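Local coordinates for AvGluR1 ligand binding domain (Adineta vaga, PDB 4IO5), which probably serves, as the extracellular ligand-binding domain, to gate a glutamate receptor ion channel, and here holds alanine where L-glutamate also binds, at residues Gly13-Val18 with Ile83-Val88; Thr65-Leu70 with Ile137-Glu142; Arg108-Lys113 with Ser177-Gly182. One frame throughout, in Å; residues are numbered along the deposited sequence.

Contact 1: Gly13-Val18 with Ile83-Val88; sequences GVIESV and IGDITV. With ALA (alanine), chain C.
Ser17 and Asp85 make the tight end of this contact, where a hydroxyl meets a carboxylate directly. Ser17 OG donates to Asp85 OD2 at 2.7 Å, coming in on the syn side yet 30° out of the carboxylate plane. A first torsion of -172° swings the serine OG to the side away from the backbone N, beside the carbonyl carbon, and also lays its CB against the same carboxylate, 3.6 Å from Asp85 OD1. Arg162 forms a salt bridge with Asp85 OD2, and the phenol of Tyr67 bonds to OD1, so both oxygens are gripped and the group is probably kept ionised and fixed in rotation. At the other end the backbones meet: Ile83 N donates to Gly13 O at 3.0 Å. This bond carries forward the parallel pairing of strands 9-14 and 81-82 in the first lobe of a clamshell, the periplasmic-binding-protein fold shared by ionotropic glutamate receptors, and the binding site lies just beyond the strand ends. Between these two direct bonds the backbones are bridged by water. One water accepts from Ile15 N and bonds to Ile83 O at 2.6 Å; a second links Ile15 O to Asp85 OD1. Val14 adds only a light touch here, its CG1 lying 3.8 Å from Ile83 O. On the far side of segment 13-18, Glu16 turns away from the contact into solvent. Segment 83-88 uses its other side for the ligand. An inverse gamma turn centred on Asp85 presents Asp85 O to the alanine N at 2.8 Å, and Thr87 OG1 accepts from the same amino group. Thr87 N returns a nearly straight bond of 2.8 Å to the alanine O, while Arg92 serves the carboxylate as well.

Contact 2: Thr65-Leu70 with Ile137-Glu142; sequences TSYTGL and IGTAGE. With ALA (alanine), chain C.
Tyr67 and Thr139 meet beside the bound alanine, Tyr67 CD1 lying 4.3 Å from Thr139 CG2. Tyr67 CG stands opposite the carbonyl carbon (chi1 -79°), which puts the ligand's methyl CB 3.5 Å above the ring plane, over its centre. Ala140 N donates to the alanine OXT at 2.9 Å. The phenol hydroxyl, tied to Asp85 and Arg162, probably steadies the ring. Were Tyr67 exchanged for a serine, the methyl would probably lose its flat cover and Asp85 its phenol partner. One shell further out, Thr68 N donates to Gly138 O at 3.0 Å, and a water joins Tyr67 N to Ile137 O. Gly138 adopts a positive phi, and a CB there would collide with Ser66 OG. That hydroxyl caps the helix by accepting from Gly69 N at 2.8 Å. Within 137-142, Glu142 OE1 accepts from Gly138 N, met from above the carboxylate plane, and Thr139 is a second N-cap; its OG1 accepts weakly from Glu142 N and is hydrogen-bonded to Arg136 O. The starts of two helices, one from each lobe, meet across the cleft, one giving the ligand a backbone N-H, the other an aromatic face, consistent with a ligand-closed clamshell as in ionotropic glutamate receptors.

Contact 3: Arg108-Lys113 with Ser177-Gly182; sequences RILMRK and SFMDIG. With ALA (alanine), chain C.
Leu110 and Met179 each hold CG anti to the backbone N (chi1 178° and -167°), and from there the two side chains run alongside one another, pointing the same way, with Leu110 CD2 4.1 Å from Met179 SD. They project from one face of an antiparallel strand pair in the sheet of the second lobe, where strand 176-180 passes straight into helix 181-190. The pairing is regular despite a strong twist, the short segments running at 125° to each other. Arg108 faces Met179 and Leu110 faces Ser177 as hydrogen-bonded pairs, each closed by two backbone bonds; the Arg108 N to Met179 O bond is 2.8 Å long and the return bond from Met179 N to Arg108 O is 2.9 Å. Ile109 and Phe178 form the non-hydrogen-bonded pair between them, where the strands come close enough for Phe178 CA to approach Arg108 O at 3.3 Å in a CA-H...O contact. Their side chains share the other face of the sheet, and Phe202 meets the Phe178 ring edge-to-face. On the Leu110 and Met179 side, Met165 and Leu169 of helix 162-170 pack over the pair, while Ser177 OG bonds to Gly134 O. Arg108 contributes chiefly by its aliphatic part: its CD rests 3.9 Å from Ile181 CD1, the two chains crossing obliquely. Its guanidinium group goes on to Gly199 O. At the strand-to-helix junction the CB of Asp180 points away from segment 108-113. Asp180 stands at the helix N-cap without making a capping bond, its carboxylate being spent otherwise: Asn105 ND2 holds OD1, and Asp180 OD2 accepts from the amino N of the bound alanine at 2.7 Å.

Strand 9-14 starts the first lobe, and contact 1 closes the opening loop when the chain returns at 83-88, after strand 81-82. Within that loop lies 65-70, whose partner 137-142 comes only after the chain has gone over to the second lobe; contact 2 therefore crosses contact 1 and ties the lobes together. Strand 103-112 begins contact 3 inside the span of contact 2, and 177-182 ends it beyond 142, a second crossing. Contacts 1 and 3 follow in series, one in each lobe. All three contacts reach the bound alanine, and Tyr67 of contact 2 also packs against Ile15 of contact 1.

Contact 1: Gly13-Val18 with Ile83-Val88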
ATOM      1  N   GLY A  13     -16.220   8.836 -11.769  1.00  9.91           N
ATOM      2  CA  GLY A  13     -16.330   7.675 -12.633  1.00 12.01           C
ATOM      3  C   GLY A  13     -16.192   6.382 -11.819  1.00 12.72           C
ATOM      4  O   GLY A  13     -15.343   6.280 -10.948  1.00 12.79           O
ATOM      5  N   VAL A  14     -17.085   5.436 -12.068  1.00 10.04           N
ATOM      6  CA  VAL A  14     -17.051   4.129 -11.416  1.00  9.04           C
ATOM      7  C   VAL A  14     -17.181   3.100 -12.523  1.00  8.86           C
ATOM      8  O   VAL A  14     -17.595   3.430 -13.651  1.00 11.60           O
ATOM      9  CB  VAL A  14     -18.148   3.953 -10.330  1.00  8.19           C
ATOM     10  CG1 VAL A  14     -17.956   4.993  -9.219  1.00  7.92           C
ATOM     11  CG2 VAL A  14     -19.547   4.057 -10.941  1.00 10.16           C
ATOM     12  N   ILE A  15     -16.760   1.872 -12.234  1.00  8.91           N
ATOM     13  CA  ILE A  15     -16.685   0.799 -13.244  1.00  8.93           C
ATOM     14  C   ILE A  15     -17.193  -0.507 -12.631  1.00 11.42           C
ATOM     15  O   ILE A  15     -16.864  -0.849 -11.498  1.00 10.01           O
ATOM     16  CB  ILE A  15     -15.256   0.679 -13.795  1.00 10.06           C
ATOM     17  CG1 ILE A  15     -15.143  -0.386 -14.895  1.00 11.51           C
ATOM     18  CG2 ILE A  15     -14.270   0.338 -12.694  1.00  9.23           C
ATOM     19  CD1 ILE A  15     -13.845  -0.270 -15.683  1.00 12.20           C
ATOM     20  N   GLU A  16     -18.055  -1.213 -13.364  1.00 11.73           N
ATOM     21  CA  GLU A  16     -18.684  -2.423 -12.842  1.00 12.23           C
ATOM     22  C   GLU A  16     -17.681  -3.512 -12.467  1.00 11.53           C
ATOM     23  O   GLU A  16     -16.825  -3.919 -13.272  1.00  9.45           O
ATOM     24  CB  GLU A  16     -19.727  -2.975 -13.837  1.00 13.71           C
ATOM     25  CG  GLU A  16     -20.488  -4.184 -13.315  1.00 15.59           C
ATOM     26  CD  GLU A  16     -21.559  -4.681 -14.277  1.00 30.18           C
ATOM     27  OE1 GLU A  16     -21.862  -3.964 -15.259  1.00 29.21           O
ATOM     28  OE2 GLU A  16     -22.117  -5.782 -14.036  1.00 31.65           O
ATOM     29  N   SER A  17     -17.795  -3.981 -11.235  1.00 10.02           N
ATOM     30  CA  SER A  17     -16.900  -4.991 -10.681  1.00  8.43           C
ATOM     31  C   SER A  17     -17.435  -5.439  -9.337  1.00 11.34           C
ATOM     32  O   SER A  17     -17.256  -4.760  -8.337  1.00 11.95           O
ATOM     33  CB  SER A  17     -15.479  -4.458 -10.481  1.00  7.99           C
ATOM     34  OG  SER A  17     -14.624  -5.524 -10.113  1.00 10.82           O
ATOM     35  N   VAL A  18     -18.141  -6.566  -9.299  1.00 11.85           N
ATOM     36  CA  VAL A  18     -18.742  -6.975  -8.031  1.00  9.93           C
ATOM     37  C   VAL A  18     -17.640  -7.427  -7.083  1.00  8.90           C
ATOM     38  O   VAL A  18     -16.716  -8.131  -7.520  1.00  9.30           O
ATOM     39  CB  VAL A  18     -19.810  -8.097  -8.253  1.00  9.73           C
ATOM     40  CG1 VAL A  18     -20.821  -7.641  -9.271  1.00 13.55           C
ATOM     41  CG2 VAL A  18     -19.170  -9.371  -8.707  1.00 15.57           C
ATOM     42  N   ILE A  83     -13.110   6.139  -8.958  1.00 11.15           N
ATOM     43  CA  ILE A  83     -12.968   5.292  -7.790  1.00  7.91           C
ATOM     44  C   ILE A  83     -13.351   3.862  -8.140  1.00  8.33           C
ATOM     45  O   ILE A  83     -14.440   3.602  -8.660  1.00  9.27           O
ATOM     46  CB  ILE A  83     -13.824   5.758  -6.633  1.00  7.21           C
ATOM     47  CG1 ILE A  83     -13.496   7.227  -6.314  1.00  9.58           C
ATOM     48  CG2 ILE A  83     -13.538   4.919  -5.438  1.00  9.27           C
ATOM     49  CD1 ILE A  83     -14.377   7.833  -5.255  1.00 13.84           C
ATOM     50  N   GLY A  84     -12.454   2.927  -7.847  1.00  7.92           N
ATOM     51  CA  GLY A  84     -12.766   1.535  -8.047  1.00  8.55           C
ATOM     52  C   GLY A  84     -11.595   0.658  -7.681  1.00  9.71           C
ATOM     53  O   GLY A  84     -10.652   1.085  -6.978  1.00  9.57           O
ATOM     54  N   ASP A  85     -11.652  -0.572  -8.167  1.00  7.87           N
ATOM     55  CA  ASP A  85     -10.550  -1.526  -8.022  1.00  6.57           C
ATOM     56  C   ASP A  85      -9.539  -1.249  -9.116  1.00  9.70           C
ATOM     57  O   ASP A  85      -9.334  -2.074 -10.018  1.00  8.28           O
ATOM     58  CB  ASP A  85     -11.041  -2.996  -8.051  1.00  6.60           C
ATOM     59  CG  ASP A  85     -11.982  -3.313  -9.208  1.00  8.47           C
ATOM     60  OD1 ASP A  85     -12.584  -2.382  -9.795  1.00  9.19           O
ATOM     61  OD2 ASP A  85     -12.183  -4.530  -9.468  1.00  9.20           O
ATOM     62  N   ILE A  86      -8.928  -0.063  -9.026  1.00  7.23           N
ATOM     63  CA  ILE A  86      -8.064   0.453 -10.075  1.00  5.22           C
ATOM     64  C   ILE A  86      -6.597   0.380  -9.597  1.00  7.65           C
ATOM     65  O   ILE A  86      -6.191   1.066  -8.638  1.00  8.77           O
ATOM     66  CB  ILE A  86      -8.462   1.881 -10.483  1.00  6.72           C
ATOM     67  CG1 ILE A  86      -9.933   1.945 -10.868  1.00  8.88           C
ATOM     68  CG2 ILE A  86      -7.595   2.376 -11.567  1.00  5.16           C
ATOM     69  CD1 ILE A  86     -10.470   3.359 -10.827  1.00  9.89           C
ATOM     70  N   THR A  87      -5.825  -0.479 -10.266  1.00  6.85           N
ATOM     71  CA  THR A  87      -4.433  -0.686  -9.898  1.00 10.17           C
ATOM     72  C   THR A  87      -3.566   0.517 -10.249  1.00  7.10           C
ATOM     73  O   THR A  87      -3.623   1.050 -11.341  1.00  7.98           O
ATOM     74  CB  THR A  87      -3.891  -1.959 -10.541  1.00 10.34           C
ATOM     75  OG1 THR A  87      -4.729  -3.064 -10.170  1.00  8.05           O
ATOM     76  CG2 THR A  87      -2.484  -2.244 -10.082  1.00  7.75           C
ATOM     77  N   VAL A  88      -2.694   0.894  -9.309  1.00  6.91           N
ATOM     78  CA  VAL A  88      -1.748   1.972  -9.536  1.00  6.71           C
ATOM     79  C   VAL A  88      -0.578   1.381 -10.308  1.00  5.69           C
ATOM     80  O   VAL A  88       0.105   0.474  -9.820  1.00  8.58           O
ATOM     81  CB  VAL A  88      -1.280   2.587  -8.193  1.00  9.42           C
ATOM     82  CG1 VAL A  88      -0.293   3.745  -8.457  1.00 11.25           C
ATOM     83  CG2 VAL A  88      -2.455   3.060  -7.375  1.00  9.57           C
TER
HETATM   84  N   ALA C 301      -7.351  -3.777 -10.980  1.00  6.38           N
HETATM   85  CA  ALA C 301      -7.200  -4.082 -12.407  1.00  6.68           C
HETATM   86  C   ALA C 301      -6.720  -2.879 -13.170  1.00  9.13           C
HETATM   87  O   ALA C 301      -6.745  -1.752 -12.613  1.00  9.23           O
HETATM   88  CB  ALA C 301      -8.517  -4.579 -12.973  1.00 10.56           C
HETATM   89  OXT ALA C 301      -6.305  -2.979 -14.333  1.00  9.69           O
HETATM   90  O   HOH W   1     -15.878   1.521  -9.443  1.00  8.53           O
HETATM   91  O   HOH W   2     -15.018  -1.066  -9.420  1.00 11.14           O

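Contact 2: Thr65-Leu70 with Ile137-Glu142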
ATOM      1  N   THR A  65     -16.090  -0.542 -21.226  1.00 27.13           N
ATOM      2  CA  THR A  65     -14.941   0.242 -20.775  1.00 20.54           C
ATOM      3  C   THR A  65     -13.878  -0.616 -20.076  1.00 17.84           C
ATOM      4  O   THR A  65     -14.197  -1.394 -19.186  1.00 16.48           O
ATOM      5  CB  THR A  65     -15.416   1.332 -19.813  1.00 21.41           C
ATOM      6  OG1 THR A  65     -16.320   2.211 -20.506  1.00 23.25           O
ATOM      7  CG2 THR A  65     -14.237   2.163 -19.273  1.00 19.42           C
ATOM      8  N   SER A  66     -12.617  -0.478 -20.489  1.00 14.39           N
ATOM      9  CA  SER A  66     -11.537  -1.165 -19.798  1.00 15.13           C
ATOM     10  C   SER A  66     -11.020  -0.283 -18.676  1.00 10.91           C
ATOM     11  O   SER A  66     -11.349   0.917 -18.593  1.00 11.07           O
ATOM     12  CB  SER A  66     -10.381  -1.486 -20.738  1.00 15.75           C
ATOM     13  OG  SER A  66      -9.717  -0.313 -21.163  1.00 14.45           O
ATOM     14  N   TYR A  67     -10.195  -0.875 -17.818  1.00 11.89           N
ATOM     15  CA  TYR A  67      -9.589  -0.113 -16.750  1.00 11.15           C
ATOM     16  C   TYR A  67      -8.648   0.966 -17.306  1.00 10.09           C
ATOM     17  O   TYR A  67      -8.642   2.122 -16.843  1.00 10.38           O
ATOM     18  CB  TYR A  67      -8.919  -1.067 -15.756  1.00 10.30           C
ATOM     19  CG  TYR A  67      -9.956  -1.667 -14.843  1.00  9.89           C
ATOM     20  CD1 TYR A  67     -10.704  -2.743 -15.241  1.00 10.78           C
ATOM     21  CD2 TYR A  67     -10.194  -1.130 -13.581  1.00  9.99           C
ATOM     22  CE1 TYR A  67     -11.699  -3.289 -14.420  1.00  8.24           C
ATOM     23  CE2 TYR A  67     -11.191  -1.650 -12.754  1.00  6.24           C
ATOM     24  CZ  TYR A  67     -11.936  -2.754 -13.175  1.00  6.48           C
ATOM     25  OH  TYR A  67     -12.914  -3.314 -12.358  1.00  8.78           O
ATOM     26  N   THR A  68      -7.835   0.606 -18.293  1.00  9.30           N
ATOM     27  CA  THR A  68      -7.018   1.628 -18.928  1.00 12.70           C
ATOM     28  C   THR A  68      -7.907   2.666 -19.590  1.00 11.09           C
ATOM     29  O   THR A  68      -7.592   3.860 -19.577  1.00  9.20           O
ATOM     30  CB  THR A  68      -6.094   1.039 -19.990  1.00 19.89           C
ATOM     31  OG1 THR A  68      -5.148   0.193 -19.346  1.00 22.33           O
ATOM     32  CG2 THR A  68      -5.366   2.179 -20.722  1.00 23.71           C
ATOM     33  N   GLY A  69      -9.014   2.204 -20.172  1.00 11.57           N
ATOM     34  CA  GLY A  69      -9.971   3.099 -20.823  1.00 13.32           C
ATOM     35  C   GLY A  69     -10.533   4.136 -19.861  1.00 15.52           C
ATOM     36  O   GLY A  69     -10.720   5.305 -20.204  1.00 10.01           O
ATOM     37  N   LEU A  70     -10.845   3.689 -18.655  1.00 11.90           N
ATOM     38  CA  LEU A  70     -11.339   4.582 -17.608  1.00  9.89           C
ATOM     39  C   LEU A  70     -10.310   5.621 -17.221  1.00  9.11           C
ATOM     40  O   LEU A  70     -10.608   6.811 -17.083  1.00 11.06           O
ATOM     41  CB  LEU A  70     -11.754   3.747 -16.386  1.00 10.01           C
ATOM     42  CG  LEU A  70     -12.276   4.513 -15.163  1.00 10.87           C
ATOM     43  CD1 LEU A  70     -13.543   5.290 -15.471  1.00 17.30           C
ATOM     44  CD2 LEU A  70     -12.496   3.548 -14.043  1.00 10.42           C
ATOM     45  N   ILE A 137      -7.868  -7.357 -21.780  1.00 11.09           N
ATOM     46  CA  ILE A 137      -7.100  -6.251 -22.319  1.00 11.07           C
ATOM     47  C   ILE A 137      -7.346  -4.995 -21.489  1.00 11.83           C
ATOM     48  O   ILE A 137      -8.428  -4.843 -20.890  1.00 13.11           O
ATOM     49  CB  ILE A 137      -7.408  -6.001 -23.807  1.00 16.72           C
ATOM     50  CG1 ILE A 137      -8.842  -5.540 -24.003  1.00 38.95           C
ATOM     51  CG2 ILE A 137      -7.127  -7.282 -24.634  1.00 20.23           C
ATOM     52  CD1 ILE A 137      -9.004  -4.730 -25.265  1.00 54.95           C
ATOM     53  N   GLY A 138      -6.316  -4.161 -21.377  1.00 11.54           N
ATOM     54  CA  GLY A 138      -6.443  -2.894 -20.641  1.00 11.56           C
ATOM     55  C   GLY A 138      -6.514  -3.075 -19.145  1.00 13.51           C
ATOM     56  O   GLY A 138      -7.102  -2.262 -18.453  1.00 13.45           O
ATOM     57  N   THR A 139      -5.954  -4.170 -18.636  1.00 15.10           N
ATOM     58  CA  THR A 139      -5.834  -4.377 -17.212  1.00 11.52           C
ATOM     59  C   THR A 139      -4.361  -4.532 -16.842  1.00 13.57           C
ATOM     60  O   THR A 139      -3.495  -4.801 -17.713  1.00 11.40           O
ATOM     61  CB  THR A 139      -6.555  -5.639 -16.695  1.00 11.33           C
ATOM     62  OG1 THR A 139      -5.965  -6.816 -17.276  1.00 11.63           O
ATOM     63  CG2 THR A 139      -8.026  -5.619 -17.011  1.00 13.46           C
ATOM     64  N   ALA A 140      -4.095  -4.416 -15.546  1.00 11.13           N
ATOM     65  CA  ALA A 140      -2.731  -4.624 -15.052  1.00 17.65           C
ATOM     66  C   ALA A 140      -2.251  -6.040 -15.349  1.00 12.36           C
ATOM     67  O   ALA A 140      -1.059  -6.261 -15.534  1.00 19.00           O
ATOM     68  CB  ALA A 140      -2.642  -4.326 -13.547  1.00 13.87           C
ATOM     69  N   GLY A 141      -3.171  -6.991 -15.390  1.00 10.93           N
ATOM     70  CA  GLY A 141      -2.837  -8.363 -15.728  1.00 14.97           C
ATOM     71  C   GLY A 141      -2.212  -8.471 -17.104  1.00 19.03           C
ATOM     72  O   GLY A 141      -1.319  -9.296 -17.320  1.00 15.65           O
ATOM     73  N   GLU A 142      -2.696  -7.669 -18.047  1.00 10.89           N
ATOM     74  CA  GLU A 142      -2.111  -7.652 -19.369  1.00 10.82           C
ATOM     75  C   GLU A 142      -0.660  -7.154 -19.305  1.00 11.34           C
ATOM     76  O   GLU A 142       0.233  -7.700 -19.957  1.00 14.89           O
ATOM     77  CB  GLU A 142      -2.925  -6.800 -20.345  1.00 13.04           C
ATOM     78  CG  GLU A 142      -2.250  -6.674 -21.694  1.00 12.92           C
ATOM     79  CD  GLU A 142      -2.978  -5.782 -22.703  1.00 15.84           C
ATOM     80  OE1 GLU A 142      -3.696  -4.844 -22.320  1.00 14.86           O
ATOM     81  OE2 GLU A 142      -2.791  -5.989 -23.923  1.00 16.59           O
TER
HETATM   82  N   ALA C 301      -7.351  -3.777 -10.980  1.00  6.38           N
HETATM   83  CA  ALA C 301      -7.200  -4.082 -12.407  1.00  6.68           C
HETATM   84  C   ALA C 301      -6.720  -2.879 -13.170  1.00  9.13           C
HETATM   85  O   ALA C 301      -6.745  -1.752 -12.613  1.00  9.23           O
HETATM   86  CB  ALA C 301      -8.517  -4.579 -12.973  1.00 10.56           C
HETATM   87  OXT ALA C 301      -6.305  -2.979 -14.333  1.00  9.69           O
HETATM   88  O   HOH W   3     -10.105  -3.800 -18.694  1.00 23.24           O

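Contact 3: Arg108-Lys113 with Ser177-Gly182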
ATOM      1  N   ARG A 108      -4.066 -13.387  -8.577  1.00 11.70           N
ATOM      2  CA  ARG A 108      -3.977 -14.845  -8.594  1.00 15.03           C
ATOM      3  C   ARG A 108      -4.401 -15.405  -9.939  1.00 11.26           C
ATOM      4  O   ARG A 108      -4.967 -14.720 -10.785  1.00 14.30           O
ATOM      5  CB  ARG A 108      -4.794 -15.436  -7.447  1.00 25.85           C
ATOM      6  CG  ARG A 108      -4.272 -14.885  -6.117  1.00 34.11           C
ATOM      7  CD  ARG A 108      -4.572 -15.744  -4.954  1.00 33.54           C
ATOM      8  NE  ARG A 108      -4.033 -17.087  -5.090  1.00 32.63           N
ATOM      9  CZ  ARG A 108      -4.494 -18.115  -4.393  1.00 29.01           C
ATOM     10  NH1 ARG A 108      -5.490 -17.913  -3.538  1.00 29.38           N
ATOM     11  NH2 ARG A 108      -3.972 -19.331  -4.549  1.00 25.65           N
ATOM     12  N   ILE A 109      -4.021 -16.666 -10.152  1.00 16.82           N
ATOM     13  CA  ILE A 109      -4.412 -17.431 -11.319  1.00 13.41           C
ATOM     14  C   ILE A 109      -5.786 -18.040 -11.052  1.00 16.32           C
ATOM     15  O   ILE A 109      -5.992 -18.700 -10.020  1.00 12.81           O
ATOM     16  CB  ILE A 109      -3.417 -18.578 -11.569  1.00 20.59           C
ATOM     17  CG1 ILE A 109      -2.000 -18.017 -11.721  1.00 23.97           C
ATOM     18  CG2 ILE A 109      -3.861 -19.393 -12.782  1.00 18.15           C
ATOM     19  CD1 ILE A 109      -0.896 -19.081 -11.863  1.00 26.39           C
ATOM     20  N   LEU A 110      -6.695 -17.798 -11.994  1.00 11.78           N
ATOM     21  CA  LEU A 110      -8.062 -18.297 -11.969  1.00 14.55           C
ATOM     22  C   LEU A 110      -8.164 -19.482 -12.930  1.00 15.31           C
ATOM     23  O   LEU A 110      -7.671 -19.400 -14.052  1.00 14.11           O
ATOM     24  CB  LEU A 110      -8.990 -17.204 -12.471  1.00 11.14           C
ATOM     25  CG  LEU A 110     -10.464 -17.575 -12.566  1.00 11.30           C
ATOM     26  CD1 LEU A 110     -11.028 -17.874 -11.207  1.00 15.97           C
ATOM     27  CD2 LEU A 110     -11.199 -16.407 -13.192  1.00 12.28           C
ATOM     28  N   MET A 111      -8.821 -20.561 -12.521  1.00 13.34           N
ATOM     29  CA  MET A 111      -8.983 -21.692 -13.434  1.00 18.19           C
ATOM     30  C   MET A 111     -10.197 -22.526 -13.061  1.00 20.74           C
ATOM     31  O   MET A 111     -10.791 -22.306 -12.017  1.00 16.11           O
ATOM     32  CB  MET A 111      -7.744 -22.575 -13.356  1.00 21.52           C
ATOM     33  CG  MET A 111      -7.586 -23.287 -12.013  1.00 25.32           C
ATOM     34  SD  MET A 111      -6.028 -24.217 -11.861  1.00 21.91           S
ATOM     35  CE  MET A 111      -6.323 -25.110 -10.331  1.00 24.11           C
ATOM     36  N   ARG A 112     -10.553 -23.500 -13.903  1.00 18.09           N
ATOM     37  CA  ARG A 112     -11.550 -24.511 -13.502  1.00 15.91           C
ATOM     38  C   ARG A 112     -11.026 -25.405 -12.400  1.00 18.86           C
ATOM     39  O   ARG A 112      -9.857 -25.771 -12.389  1.00 18.71           O
ATOM     40  CB  ARG A 112     -11.891 -25.427 -14.676  1.00 25.33           C
ATOM     41  CG  ARG A 112     -12.589 -24.769 -15.848  1.00 23.40           C
ATOM     42  CD  ARG A 112     -12.779 -25.786 -16.991  1.00 25.15           C
ATOM     43  NE  ARG A 112     -11.528 -26.411 -17.406  1.00 31.68           N
ATOM     44  CZ  ARG A 112     -10.718 -25.931 -18.351  1.00 36.70           C
ATOM     45  NH1 ARG A 112     -11.012 -24.793 -18.971  1.00 37.17           N
ATOM     46  NH2 ARG A 112      -9.606 -26.587 -18.664  1.00 30.45           N
ATOM     47  N   LYS A 113     -11.900 -25.813 -11.486  1.00 15.49           N
ATOM     48  CA  LYS A 113     -11.495 -26.787 -10.491  1.00 15.59           C
ATOM     49  C   LYS A 113     -10.980 -28.026 -11.209  1.00 15.58           C
ATOM     50  O   LYS A 113     -11.483 -28.365 -12.270  1.00 21.74           O
ATOM     51  CB  LYS A 113     -12.659 -27.155  -9.577  1.00 24.66           C
ATOM     52  CG  LYS A 113     -12.909 -26.106  -8.545  1.00 27.35           C
ATOM     53  CD  LYS A 113     -13.970 -26.540  -7.548  1.00 28.70           C
ATOM     54  CE  LYS A 113     -14.086 -25.530  -6.425  1.00 32.89           C
ATOM     55  NZ  LYS A 113     -15.155 -25.964  -5.484  1.00 26.29           N
ATOM     56  N   SER A 177      -6.767 -17.700 -16.356  1.00 14.19           N
ATOM     57  CA  SER A 177      -6.607 -16.250 -16.503  1.00 12.04           C
ATOM     58  C   SER A 177      -6.011 -15.689 -15.205  1.00 12.05           C
ATOM     59  O   SER A 177      -5.674 -16.450 -14.281  1.00 15.33           O
ATOM     60  CB  SER A 177      -7.931 -15.576 -16.837  1.00 14.30           C
ATOM     61  OG  SER A 177      -7.745 -14.220 -17.233  1.00 15.74           O
ATOM     62  N   PHE A 178      -5.835 -14.368 -15.146  1.00 13.05           N
ATOM     63  CA  PHE A 178      -5.332 -13.691 -13.942  1.00 12.09           C
ATOM     64  C   PHE A 178      -6.425 -12.785 -13.388  1.00 19.57           C
ATOM     65  O   PHE A 178      -7.193 -12.177 -14.134  1.00 13.46           O
ATOM     66  CB  PHE A 178      -4.140 -12.760 -14.255  1.00 13.35           C
ATOM     67  CG  PHE A 178      -2.939 -13.435 -14.887  1.00 19.26           C
ATOM     68  CD1 PHE A 178      -2.681 -14.772 -14.707  1.00 19.84           C
ATOM     69  CD2 PHE A 178      -2.043 -12.686 -15.639  1.00 20.54           C
ATOM     70  CE1 PHE A 178      -1.558 -15.368 -15.286  1.00 23.77           C
ATOM     71  CE2 PHE A 178      -0.933 -13.261 -16.210  1.00 21.65           C
ATOM     72  CZ  PHE A 178      -0.674 -14.600 -16.028  1.00 24.14           C
ATOM     73  N   MET A 179      -6.444 -12.622 -12.080  1.00 14.05           N
ATOM     74  CA  MET A 179      -7.489 -11.829 -11.470  1.00  9.19           C
ATOM     75  C   MET A 179      -7.001 -11.276 -10.141  1.00  8.73           C
ATOM     76  O   MET A 179      -6.334 -11.978  -9.378  1.00 15.58           O
ATOM     77  CB  MET A 179      -8.741 -12.657 -11.240  1.00 11.83           C
ATOM     78  CG  MET A 179      -9.958 -11.876 -10.914  1.00 17.39           C
ATOM     79  SD  MET A 179     -11.466 -12.918 -11.005  1.00 15.54           S
ATOM     80  CE  MET A 179     -12.616 -11.688 -10.482  1.00 15.97           C
ATOM     81  N   ASP A 180      -7.350 -10.021  -9.861  1.00 10.33           N
ATOM     82  CA  ASP A 180      -7.088  -9.442  -8.547  1.00  7.83           C
ATOM     83  C   ASP A 180      -7.679 -10.320  -7.461  1.00 12.68           C
ATOM     84  O   ASP A 180      -8.773 -10.850  -7.608  1.00  8.89           O
ATOM     85  CB  ASP A 180      -7.727  -8.055  -8.389  1.00  7.38           C
ATOM     86  CG  ASP A 180      -7.136  -6.991  -9.280  1.00 15.89           C
ATOM     87  OD1 ASP A 180      -5.934  -7.059  -9.688  1.00 11.61           O
ATOM     88  OD2 ASP A 180      -7.909  -6.031  -9.560  1.00 13.47           O
ATOM     89  N   ILE A 181      -6.972 -10.424  -6.347  1.00 11.89           N
ATOM     90  CA  ILE A 181      -7.315 -11.386  -5.313  1.00 13.69           C
ATOM     91  C   ILE A 181      -8.643 -11.110  -4.599  1.00  8.01           C
ATOM     92  O   ILE A 181      -9.375 -12.069  -4.255  1.00  9.74           O
ATOM     93  CB  ILE A 181      -6.171 -11.449  -4.278  1.00 18.47           C
ATOM     94  CG1 ILE A 181      -6.378 -12.599  -3.302  1.00 21.32           C
ATOM     95  CG2 ILE A 181      -6.018 -10.112  -3.571  1.00 16.31           C
ATOM     96  CD1 ILE A 181      -5.171 -12.818  -2.391  1.00 25.84           C
ATOM     97  N   GLY A 182      -8.966  -9.841  -4.348  1.00 10.03           N
ATOM     98  CA  GLY A 182     -10.178  -9.530  -3.590  1.00 12.83           C
ATOM     99  C   GLY A 182     -11.409  -9.962  -4.363  1.00 11.31           C
ATOM    100  O   GLY A 182     -12.264 -10.709  -3.863  1.00  9.12           O
TER
HETATM  101  N   ALA C 301      -7.351  -3.777 -10.980  1.00  6.38           N
HETATM  102  CA  ALA C 301      -7.200  -4.082 -12.407  1.00  6.68           C
HETATM  103  C   ALA C 301      -6.720  -2.879 -13.170  1.00  9.13           C
HETATM  104  O   ALA C 301      -6.745  -1.752 -12.613  1.00  9.23           O
HETATM  105  CB  ALA C 301      -8.517  -4.579 -12.973  1.00 10.56           C
HETATM  106  OXT ALA C 301      -6.305  -2.979 -14.333  1.00  9.69           O